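Local coordinates for peptide ABC transporter, peptide-binding protein (Thermus thermophilus, PDB 2D5W) that binds oligopeptides, as in this complex with a pentapeptide, and probably passes them to an ABC transporter for uptake, at residues A[125-130]-A[139-144]; A[302-307]-A[463-468]; A[392-397]-A[432-437]. All coordinates share one frame; numbering follows the deposited sequence.

Interaction 1 comes first along the chain and lies in a small four-stranded antiparallel sheet. Its centre is about 32 Å from that of interaction 2 and about 50 Å from that of interaction 3, on the opposite side of the chain's centre from the latter. Interactions 2 and 3 share one seven-stranded mixed sheet. Their nearest atoms are about 5 Å apart and do not touch. Interaction 3 is nested within the long loop that interaction 2 closes. Strand 401-410 links them, since it pairs with 394-398, 435-438 and 463-469. Interaction 2 borders the bound peptide, whereas 1 and 3 build outlying parts of the fold.

Interaction 1: residues A[125-130]-A[139-144]; sequences ERVNVR and LIFEPA
L139 meets V129 through branch methyls, its CD2 lying 4.2 Å from V129 CG2. The next residue, I140, pairs with N128 by two backbone bonds. I140 N donates to N128 O at 2.8 Å, and I140 O accepts N128 N at 2.9 Å. A water sits between N128 ND2 and I140 O. F141 lies alongside V127. V127 CG2 touches F141 CD2 at 3.5 Å, while V127 CG1 sits over one face of the ring. E142 N gives a nearly straight bond to R126 O at 2.9 Å. P143 follows a cis peptide bond, and its O accepts R126 NH2 at 3.0 Å, 28° out of the guanidinium plane. R126 CG stands between its backbone N and carbonyl carbon (chi1 69°), and the extended chain carries NH2 past F141 CB to this oxygen. The guanidinium also forms salt bridges with D122 and D148. A leucine here lacks those N-H groups and would probably leave P143 O, D122 and D148 without this shared partner. The arrangement is an antiparallel beta hairpin, with strand 127-131 outermost in its sheet and V127, V129 and L139 packed on F108 of helix 101-112.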
loop_
_atom_site.group_PDB
_atom_site.type_symbol
_atom_site.label_atom_id
_atom_site.label_comp_id
_atom_site.label_asym_id
_atom_site.label_seq_id
_atom_site.Cartn_x
_atom_site.Cartn_y
_atom_site.Cartn_z
ATOM N N GLU A 125 -18.277 3.330 -6.836
ATOM C CA GLU A 125 -19.441 3.200 -7.698
ATOM C C GLU A 125 -20.527 2.372 -7.019
ATOM O O GLU A 125 -21.714 2.663 -7.162
ATOM C CB GLU A 125 -19.058 2.531 -9.022
ATOM C CG GLU A 125 -18.293 3.425 -9.974
ATOM C CD GLU A 125 -19.156 4.532 -10.553
ATOM O OE1 GLU A 125 -18.602 5.432 -11.216
ATOM O OE2 GLU A 125 -20.390 4.496 -10.353
ATOM N N ARG A 126 -20.125 1.361 -6.256
ATOM C CA ARG A 126 -21.097 0.470 -5.625
ATOM C C ARG A 126 -21.356 0.636 -4.130
ATOM O O ARG A 126 -22.184 -0.078 -3.571
ATOM C CB ARG A 126 -20.696 -0.981 -5.909
ATOM C CG ARG A 126 -19.431 -1.391 -5.201
ATOM C CD ARG A 126 -18.855 -2.716 -5.695
ATOM N NE ARG A 126 -17.678 -3.022 -4.893
ATOM C CZ ARG A 126 -17.731 -3.539 -3.671
ATOM N NH1 ARG A 126 -16.615 -3.760 -2.992
ATOM N NH2 ARG A 126 -18.900 -3.880 -3.145
ATOM N N VAL A 127 -20.669 1.562 -3.474
ATOM C CA VAL A 127 -20.885 1.749 -2.045
ATOM C C VAL A 127 -21.548 3.089 -1.754
ATOM O O VAL A 127 -21.188 4.114 -2.330
ATOM C CB VAL A 127 -19.560 1.649 -1.257
ATOM C CG1 VAL A 127 -19.829 1.756 0.241
ATOM C CG2 VAL A 127 -18.871 0.331 -1.578
ATOM N N ASN A 128 -22.530 3.062 -0.861
ATOM C CA ASN A 128 -23.256 4.261 -0.472
ATOM C C ASN A 128 -23.494 4.226 1.027
ATOM O O ASN A 128 -23.204 3.229 1.689
ATOM C CB ASN A 128 -24.591 4.337 -1.217
ATOM C CG ASN A 128 -24.427 4.778 -2.657
ATOM O OD1 ASN A 128 -24.118 5.938 -2.928
ATOM N ND2 ASN A 128 -24.622 3.851 -3.589
ATOM N N VAL A 129 -24.014 5.319 1.567
ATOM C CA VAL A 129 -24.278 5.392 2.994
ATOM C C VAL A 129 -25.655 5.980 3.271
ATOM O O VAL A 129 -26.154 6.814 2.512
ATOM C CB VAL A 129 -23.199 6.248 3.721
ATOM C CG1 VAL A 129 -23.293 7.705 3.284
ATOM C CG2 VAL A 129 -23.365 6.131 5.228
ATOM N N ARG A 130 -26.272 5.511 4.348
ATOM C CA ARG A 130 -27.579 5.991 4.778
ATOM C C ARG A 130 -27.388 6.425 6.227
ATOM O O ARG A 130 -26.875 5.661 7.042
ATOM C CB ARG A 130 -28.614 4.866 4.684
ATOM C CG ARG A 130 -30.019 5.265 5.098
ATOM C CD ARG A 130 -30.989 4.134 4.812
ATOM N NE ARG A 130 -30.582 2.896 5.466
ATOM C CZ ARG A 130 -31.121 1.705 5.222
ATOM N NH1 ARG A 130 -30.684 0.635 5.869
ATOM N NH2 ARG A 130 -32.093 1.585 4.328
ATOM N N LEU A 139 -23.787 1.278 5.873
ATOM C CA LEU A 139 -23.014 1.239 4.642
ATOM C C LEU A 139 -23.742 0.251 3.736
ATOM O O LEU A 139 -24.139 -0.832 4.177
ATOM C CB LEU A 139 -21.583 0.769 4.914
ATOM C CG LEU A 139 -20.738 1.723 5.765
ATOM C CD1 LEU A 139 -19.389 1.088 6.056
ATOM C CD2 LEU A 139 -20.559 3.050 5.040
ATOM N N ILE A 140 -23.929 0.635 2.479
ATOM C CA ILE A 140 -24.636 -0.195 1.515
ATOM C C ILE A 140 -23.733 -0.559 0.347
ATOM O O ILE A 140 -23.243 0.317 -0.364
ATOM C CB ILE A 140 -25.874 0.550 0.967
ATOM C CG1 ILE A 140 -26.751 1.027 2.129
ATOM C CG2 ILE A 140 -26.669 -0.365 0.041
ATOM C CD1 ILE A 140 -27.838 2.003 1.716
ATOM N N PHE A 141 -23.516 -1.857 0.156
ATOM C CA PHE A 141 -22.678 -2.346 -0.933
ATOM C C PHE A 141 -23.557 -3.094 -1.927
ATOM O O PHE A 141 -24.191 -4.090 -1.575
ATOM C CB PHE A 141 -21.602 -3.308 -0.417
ATOM C CG PHE A 141 -20.807 -2.786 0.751
ATOM C CD1 PHE A 141 -21.362 -2.744 2.025
ATOM C CD2 PHE A 141 -19.495 -2.359 0.578
ATOM C CE1 PHE A 141 -20.622 -2.286 3.116
ATOM C CE2 PHE A 141 -18.745 -1.898 1.664
ATOM C CZ PHE A 141 -19.310 -1.862 2.931
ATOM N N GLU A 142 -23.596 -2.621 -3.167
ATOM C CA GLU A 142 -24.400 -3.277 -4.189
ATOM C C GLU A 142 -23.802 -3.068 -5.578
ATOM O O GLU A 142 -23.754 -1.947 -6.079
ATOM C CB GLU A 142 -25.836 -2.746 -4.160
ATOM C CG GLU A 142 -26.760 -3.467 -5.132
ATOM C CD GLU A 142 -28.177 -2.934 -5.114
ATOM O OE1 GLU A 142 -28.820 -2.988 -4.047
ATOM O OE2 GLU A 142 -28.646 -2.464 -6.172
ATOM N N PRO A 143 -23.324 -4.151 -6.213
ATOM C CA PRO A 143 -23.330 -5.516 -5.681
ATOM C C PRO A 143 -22.285 -5.682 -4.583
ATOM O O PRO A 143 -21.263 -4.992 -4.581
ATOM C CB PRO A 143 -23.014 -6.361 -6.910
ATOM C CG PRO A 143 -22.067 -5.482 -7.662
ATOM C CD PRO A 143 -22.723 -4.119 -7.559
ATOM N N ALA A 144 -22.542 -6.596 -3.656
ATOM C CA ALA A 144 -21.621 -6.846 -2.559
ATOM C C ALA A 144 -20.503 -7.785 -2.995
ATOM O O ALA A 144 -20.726 -8.701 -3.794
ATOM C CB ALA A 144 -22.372 -7.448 -1.379
HETATM O O HOH W 1 -24.880 1.111 -2.747
#

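Interaction 2: residues A[302-307]-A[463-468]; sequences IWEHID and MFEFAW
W303, H305 and D307 face W468, F466 and F464 in a fully buried antiparallel strand pairing, formed by strands 293-308 and 463-469 inside the mixed sheet. Each of the three is a hydrogen-bonded pair, so six backbone bonds join the strands. E304 with A467 and I306 with E465 are the non-hydrogen-bonded pairs between them.

H305 is fixed at both ring nitrogens. Its CG lies between the backbone N and the carbonyl carbon (chi1 67°), which leans the ring toward the partner strand, with ND1 near W303 O and NE2 near D307 OD1. ND1 donates to W303 O at 2.9 Å. NE2 donates to D307 OD1 at 2.7 Å, meeting the carboxylate from above its plane. Two donating nitrogens are consistent with a protonated ring. W303 O also accepts W468 N, from the opposite face of its plane.

The H305 edge points at the face of the F466 ring in a T-shaped stack, planes 71° apart. W303 and W468 meet rim to rim, W303 CE3 lying 3.7 Å from W468 CD1. A water joins D307 OD2 to W468 NE1, 2.8 Å from each.

This aromatic cluster borders the ligand site. W468 pairs antiparallel with the bound peptide, extending the sheet onto the ligand, and F466 packs on the peptide backbone.

On the other sheet face E304 OE1 lies only 2.5 Å from E465 OE2, with the carboxylate planes 73° apart. One acid probably holds a proton. R418 and R550 form salt bridges with E304, and the Y409 hydroxyl is hydrogen-bonded to E465 OE1. Nearby, I306 CG2 presses on M463 CB at a tight 3.4 Å.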
loop_
_atom_site.group_PDB
_atom_site.type_symbol
_atom_site.label_atom_id
_atom_site.label_comp_id
_atom_site.label_asym_id
_atom_site.label_seq_id
_atom_site.Cartn_x
_atom_site.Cartn_y
_atom_site.Cartn_z
ATOM N N ILE A 302 3.447 -9.062 0.813
ATOM C CA ILE A 302 4.389 -8.043 0.367
ATOM C C ILE A 302 5.056 -8.594 -0.884
ATOM O O ILE A 302 5.887 -9.503 -0.820
ATOM C CB ILE A 302 5.435 -7.781 1.463
ATOM C CG1 ILE A 302 4.723 -7.520 2.796
ATOM C CG2 ILE A 302 6.295 -6.581 1.083
ATOM C CD1 ILE A 302 5.611 -7.682 4.014
ATOM N N TRP A 303 4.700 -8.016 -2.022
ATOM C CA TRP A 303 5.176 -8.499 -3.306
ATOM C C TRP A 303 6.162 -7.586 -4.019
ATOM O O TRP A 303 5.773 -6.564 -4.597
ATOM C CB TRP A 303 3.949 -8.774 -4.184
ATOM C CG TRP A 303 4.234 -9.254 -5.568
ATOM C CD1 TRP A 303 4.927 -10.374 -5.929
ATOM C CD2 TRP A 303 3.795 -8.642 -6.784
ATOM N NE1 TRP A 303 4.947 -10.496 -7.299
ATOM C CE2 TRP A 303 4.257 -9.447 -7.848
ATOM C CE3 TRP A 303 3.053 -7.491 -7.077
ATOM C CZ2 TRP A 303 4.002 -9.134 -9.187
ATOM C CZ3 TRP A 303 2.799 -7.182 -8.405
ATOM C CH2 TRP A 303 3.273 -8.000 -9.444
ATOM N N GLU A 304 7.440 -7.957 -3.963
ATOM C CA GLU A 304 8.491 -7.197 -4.636
ATOM C C GLU A 304 8.358 -7.549 -6.117
ATOM O O GLU A 304 8.322 -8.727 -6.490
ATOM C CB GLU A 304 9.871 -7.597 -4.109
ATOM C CG GLU A 304 11.013 -6.720 -4.628
ATOM C CD GLU A 304 11.063 -5.332 -3.999
ATOM O OE1 GLU A 304 11.845 -4.492 -4.499
ATOM O OE2 GLU A 304 10.342 -5.074 -3.009
ATOM N N HIS A 305 8.299 -6.525 -6.960
ATOM C CA HIS A 305 8.082 -6.747 -8.381
ATOM C C HIS A 305 8.615 -5.573 -9.192
ATOM O O HIS A 305 9.053 -4.563 -8.636
ATOM C CB HIS A 305 6.580 -6.844 -8.632
ATOM C CG HIS A 305 5.867 -5.554 -8.382
ATOM N ND1 HIS A 305 5.660 -5.054 -7.113
ATOM C CD2 HIS A 305 5.429 -4.600 -9.238
ATOM C CE1 HIS A 305 5.133 -3.844 -7.201
ATOM N NE2 HIS A 305 4.985 -3.545 -8.479
ATOM N N ILE A 306 8.548 -5.708 -10.513
ATOM C CA ILE A 306 8.971 -4.644 -11.405
ATOM C C ILE A 306 7.827 -4.325 -12.356
ATOM O O ILE A 306 7.446 -5.155 -13.184
ATOM C CB ILE A 306 10.214 -5.038 -12.239
ATOM C CG1 ILE A 306 11.344 -5.484 -11.307
ATOM C CG2 ILE A 306 10.669 -3.847 -13.081
ATOM C CD1 ILE A 306 12.640 -5.842 -12.023
ATOM N N ASP A 307 7.253 -3.136 -12.216
ATOM C CA ASP A 307 6.196 -2.732 -13.119
ATOM C C ASP A 307 6.838 -2.311 -14.431
ATOM O O ASP A 307 8.006 -1.904 -14.471
ATOM C CB ASP A 307 5.369 -1.600 -12.514
ATOM C CG ASP A 307 4.283 -2.121 -11.600
ATOM O OD1 ASP A 307 4.300 -1.790 -10.397
ATOM O OD2 ASP A 307 3.416 -2.882 -12.090
ATOM N N MET A 463 11.111 0.242 -16.435
ATOM C CA MET A 463 10.960 -0.607 -15.261
ATOM C C MET A 463 10.875 0.235 -13.991
ATOM O O MET A 463 11.569 1.240 -13.857
ATOM C CB MET A 463 12.160 -1.550 -15.162
ATOM C CG MET A 463 12.299 -2.515 -16.332
ATOM S SD MET A 463 13.967 -3.230 -16.498
ATOM C CE MET A 463 14.038 -4.309 -15.075
ATOM N N PHE A 464 10.030 -0.195 -13.058
ATOM C CA PHE A 464 9.848 0.505 -11.789
ATOM C C PHE A 464 9.707 -0.581 -10.723
ATOM O O PHE A 464 8.686 -1.269 -10.652
ATOM C CB PHE A 464 8.586 1.377 -11.874
ATOM C CG PHE A 464 8.326 2.249 -10.663
ATOM C CD1 PHE A 464 7.180 3.039 -10.623
ATOM C CD2 PHE A 464 9.194 2.282 -9.573
ATOM C CE1 PHE A 464 6.897 3.845 -9.525
ATOM C CE2 PHE A 464 8.915 3.091 -8.464
ATOM C CZ PHE A 464 7.766 3.869 -8.443
ATOM N N GLU A 465 10.750 -0.755 -9.914
ATOM C CA GLU A 465 10.734 -1.773 -8.873
ATOM C C GLU A 465 10.349 -1.253 -7.502
ATOM O O GLU A 465 10.881 -0.250 -7.027
ATOM C CB GLU A 465 12.097 -2.464 -8.728
ATOM C CG GLU A 465 12.069 -3.524 -7.614
ATOM C CD GLU A 465 13.382 -4.259 -7.398
ATOM O OE1 GLU A 465 14.255 -4.234 -8.292
ATOM O OE2 GLU A 465 13.530 -4.885 -6.324
ATOM N N PHE A 466 9.415 -1.953 -6.875
ATOM C CA PHE A 466 8.976 -1.637 -5.525
ATOM C C PHE A 466 8.119 -2.805 -5.063
ATOM O O PHE A 466 8.064 -3.844 -5.730
ATOM C CB PHE A 466 8.214 -0.294 -5.469
ATOM C CG PHE A 466 6.908 -0.277 -6.221
ATOM C CD1 PHE A 466 5.699 -0.478 -5.556
ATOM C CD2 PHE A 466 6.882 -0.033 -7.592
ATOM C CE1 PHE A 466 4.487 -0.433 -6.245
ATOM C CE2 PHE A 466 5.671 0.013 -8.293
ATOM C CZ PHE A 466 4.473 -0.188 -7.615
ATOM N N ALA A 467 7.479 -2.665 -3.912
ATOM C CA ALA A 467 6.634 -3.730 -3.404
ATOM C C ALA A 467 5.239 -3.234 -3.088
ATOM O O ALA A 467 5.061 -2.117 -2.600
ATOM C CB ALA A 467 7.248 -4.340 -2.145
ATOM N N TRP A 468 4.246 -4.059 -3.402
ATOM C CA TRP A 468 2.867 -3.746 -3.056
ATOM C C TRP A 468 2.600 -4.497 -1.759
ATOM O O TRP A 468 2.939 -5.677 -1.643
ATOM C CB TRP A 468 1.870 -4.269 -4.094
ATOM C CG TRP A 468 1.778 -3.495 -5.358
ATOM C CD1 TRP A 468 2.086 -3.944 -6.605
ATOM C CD2 TRP A 468 1.300 -2.154 -5.521
ATOM N NE1 TRP A 468 1.828 -2.973 -7.538
ATOM C CE2 TRP A 468 1.345 -1.861 -6.901
ATOM C CE3 TRP A 468 0.833 -1.170 -4.635
ATOM C CZ2 TRP A 468 0.942 -0.627 -7.420
ATOM C CZ3 TRP A 468 0.431 0.061 -5.154
ATOM C CH2 TRP A 468 0.490 0.318 -6.535
HETATM O O HOH W 2 1.720 -3.852 -10.154
#

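Interaction 3: residues A[392-397]-A[432-437]; sequences GILQRT and IGIAVK
G433 and L394 are joined by the one hydrogen bond between these segments. L394 N donates to G433 O at 2.8 Å, nearly straight and on a lone pair of that oxygen. G433 has the most surface buried here. It is the C-prime residue of a Schellman motif that ends helix 416-431, with I434 N bonded back to L429 O. Its positive phi suits glycine, and its CA comes close enough for G392 O to make a CH...O contact at 3.2 Å. Any side-chain carbon on G433 would run into L394 CG.

I393 wraps over the same carbonyl. Its CG2 lies 3.4 Å from G433 O, and its CD1 goes on to A435 CB at 3.7 Å. With chi1 -60° and chi2 -54° the chain folds over, which brings CD1 to that methyl.

L394 packs on the last carbonyl before G433. Its CD1 rests 3.4 Å from I432 O. More loosely, L394 CD1 lies 4.4 Å from I434 CG1. L381 of helix 374-383 touches both L394 and I434. Beyond the contact the two segments run on into strands 394-398 and 435-438, both hydrogen-bonded to strand 401-410.

Backbone groups supply all the polar chemistry between the segments, and aliphatic carbons of I393 and L394 lie against the carbonyl oxygens. The fit therefore rests on one backbone hydrogen bond, the bare glycine and hydrocarbon shape, and no charged pair joins the segments.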
loop_
_atom_site.group_PDB
_atom_site.type_symbol
_atom_site.label_atom_id
_atom_site.label_comp_id
_atom_site.label_asym_id
_atom_site.label_seq_id
_atom_site.Cartn_x
_atom_site.Cartn_y
_atom_site.Cartn_z
ATOM N N GLY A 392 27.645 -3.391 -27.829
ATOM C CA GLY A 392 27.080 -4.589 -27.231
ATOM C C GLY A 392 25.619 -4.478 -26.836
ATOM O O GLY A 392 25.058 -5.423 -26.286
ATOM N N ILE A 393 25.000 -3.338 -27.126
ATOM C CA ILE A 393 23.600 -3.113 -26.772
ATOM C C ILE A 393 22.691 -3.266 -27.990
ATOM O O ILE A 393 22.990 -2.761 -29.074
ATOM C CB ILE A 393 23.429 -1.707 -26.145
ATOM C CG1 ILE A 393 24.298 -1.602 -24.883
ATOM C CG2 ILE A 393 21.964 -1.435 -25.826
ATOM C CD1 ILE A 393 24.066 -2.703 -23.857
ATOM N N LEU A 394 21.580 -3.971 -27.806
ATOM C CA LEU A 394 20.639 -4.219 -28.892
ATOM C C LEU A 394 20.086 -2.965 -29.553
ATOM O O LEU A 394 19.835 -1.954 -28.894
ATOM C CB LEU A 394 19.476 -5.074 -28.387
ATOM C CG LEU A 394 19.835 -6.465 -27.866
ATOM C CD1 LEU A 394 18.623 -7.071 -27.179
ATOM C CD2 LEU A 394 20.312 -7.347 -29.009
ATOM N N GLN A 395 19.893 -3.059 -30.865
ATOM C CA GLN A 395 19.351 -1.974 -31.674
ATOM C C GLN A 395 18.357 -2.550 -32.676
ATOM O O GLN A 395 18.425 -3.728 -33.028
ATOM C CB GLN A 395 20.455 -1.277 -32.482
ATOM C CG GLN A 395 21.568 -0.638 -31.679
ATOM C CD GLN A 395 22.624 0.009 -32.571
ATOM O OE1 GLN A 395 23.567 0.629 -32.084
ATOM N NE2 GLN A 395 22.467 -0.139 -33.883
ATOM N N ARG A 396 17.437 -1.706 -33.128
ATOM C CA ARG A 396 16.462 -2.085 -34.143
ATOM C C ARG A 396 15.823 -0.808 -34.670
ATOM O O ARG A 396 15.998 0.266 -34.093
ATOM C CB ARG A 396 15.395 -3.034 -33.584
ATOM C CG ARG A 396 14.344 -2.404 -32.690
ATOM C CD ARG A 396 13.262 -3.421 -32.362
ATOM N NE ARG A 396 12.201 -2.853 -31.536
ATOM C CZ ARG A 396 11.049 -3.460 -31.273
ATOM N NH1 ARG A 396 10.143 -2.862 -30.509
ATOM N NH2 ARG A 396 10.793 -4.662 -31.775
ATOM N N THR A 397 15.104 -0.914 -35.781
ATOM C CA THR A 397 14.457 0.252 -36.362
ATOM C C THR A 397 12.957 0.217 -36.096
ATOM O O THR A 397 12.314 -0.812 -36.277
ATOM C CB THR A 397 14.702 0.317 -37.883
ATOM O OG1 THR A 397 16.113 0.318 -38.138
ATOM C CG2 THR A 397 14.091 1.582 -38.470
ATOM N N ILE A 432 23.093 -9.842 -22.675
ATOM C CA ILE A 432 22.223 -10.060 -23.826
ATOM C C ILE A 432 21.901 -8.772 -24.580
ATOM O O ILE A 432 21.045 -8.758 -25.463
ATOM C CB ILE A 432 20.903 -10.763 -23.435
ATOM C CG1 ILE A 432 20.144 -9.934 -22.397
ATOM C CG2 ILE A 432 21.205 -12.160 -22.921
ATOM C CD1 ILE A 432 18.761 -10.465 -22.084
ATOM N N GLY A 433 22.573 -7.684 -24.220
ATOM C CA GLY A 433 22.363 -6.438 -24.932
ATOM C C GLY A 433 21.341 -5.454 -24.409
ATOM O O GLY A 433 20.928 -4.556 -25.140
ATOM N N ILE A 434 20.908 -5.616 -23.164
ATOM C CA ILE A 434 19.964 -4.665 -22.595
ATOM C C ILE A 434 20.724 -3.797 -21.602
ATOM O O ILE A 434 21.315 -4.301 -20.647
ATOM C CB ILE A 434 18.780 -5.369 -21.888
ATOM C CG1 ILE A 434 17.884 -6.048 -22.932
ATOM C CG2 ILE A 434 17.975 -4.351 -21.073
ATOM C CD1 ILE A 434 16.688 -6.784 -22.346
ATOM N N ALA A 435 20.730 -2.493 -21.856
ATOM C CA ALA A 435 21.401 -1.539 -20.984
ATOM C C ALA A 435 20.362 -0.980 -20.029
ATOM O O ALA A 435 19.201 -0.798 -20.398
ATOM C CB ALA A 435 22.026 -0.414 -21.804
ATOM N N VAL A 436 20.786 -0.715 -18.800
ATOM C CA VAL A 436 19.898 -0.185 -17.780
ATOM C C VAL A 436 20.305 1.223 -17.371
ATOM O O VAL A 436 21.468 1.475 -17.051
ATOM C CB VAL A 436 19.910 -1.086 -16.527
ATOM C CG1 VAL A 436 19.153 -0.421 -15.390
ATOM C CG2 VAL A 436 19.290 -2.432 -16.856
ATOM N N LYS A 437 19.347 2.143 -17.400
ATOM C CA LYS A 437 19.613 3.510 -16.985
ATOM C C LYS A 437 18.942 3.680 -15.632
ATOM O O LYS A 437 17.716 3.757 -15.534
ATOM C CB LYS A 437 19.039 4.517 -17.981
ATOM C CG LYS A 437 19.326 5.964 -17.598
ATOM C CD LYS A 437 18.790 6.940 -18.632
ATOM C CE LYS A 437 19.115 8.378 -18.253
ATOM N NZ LYS A 437 18.533 8.758 -16.937
#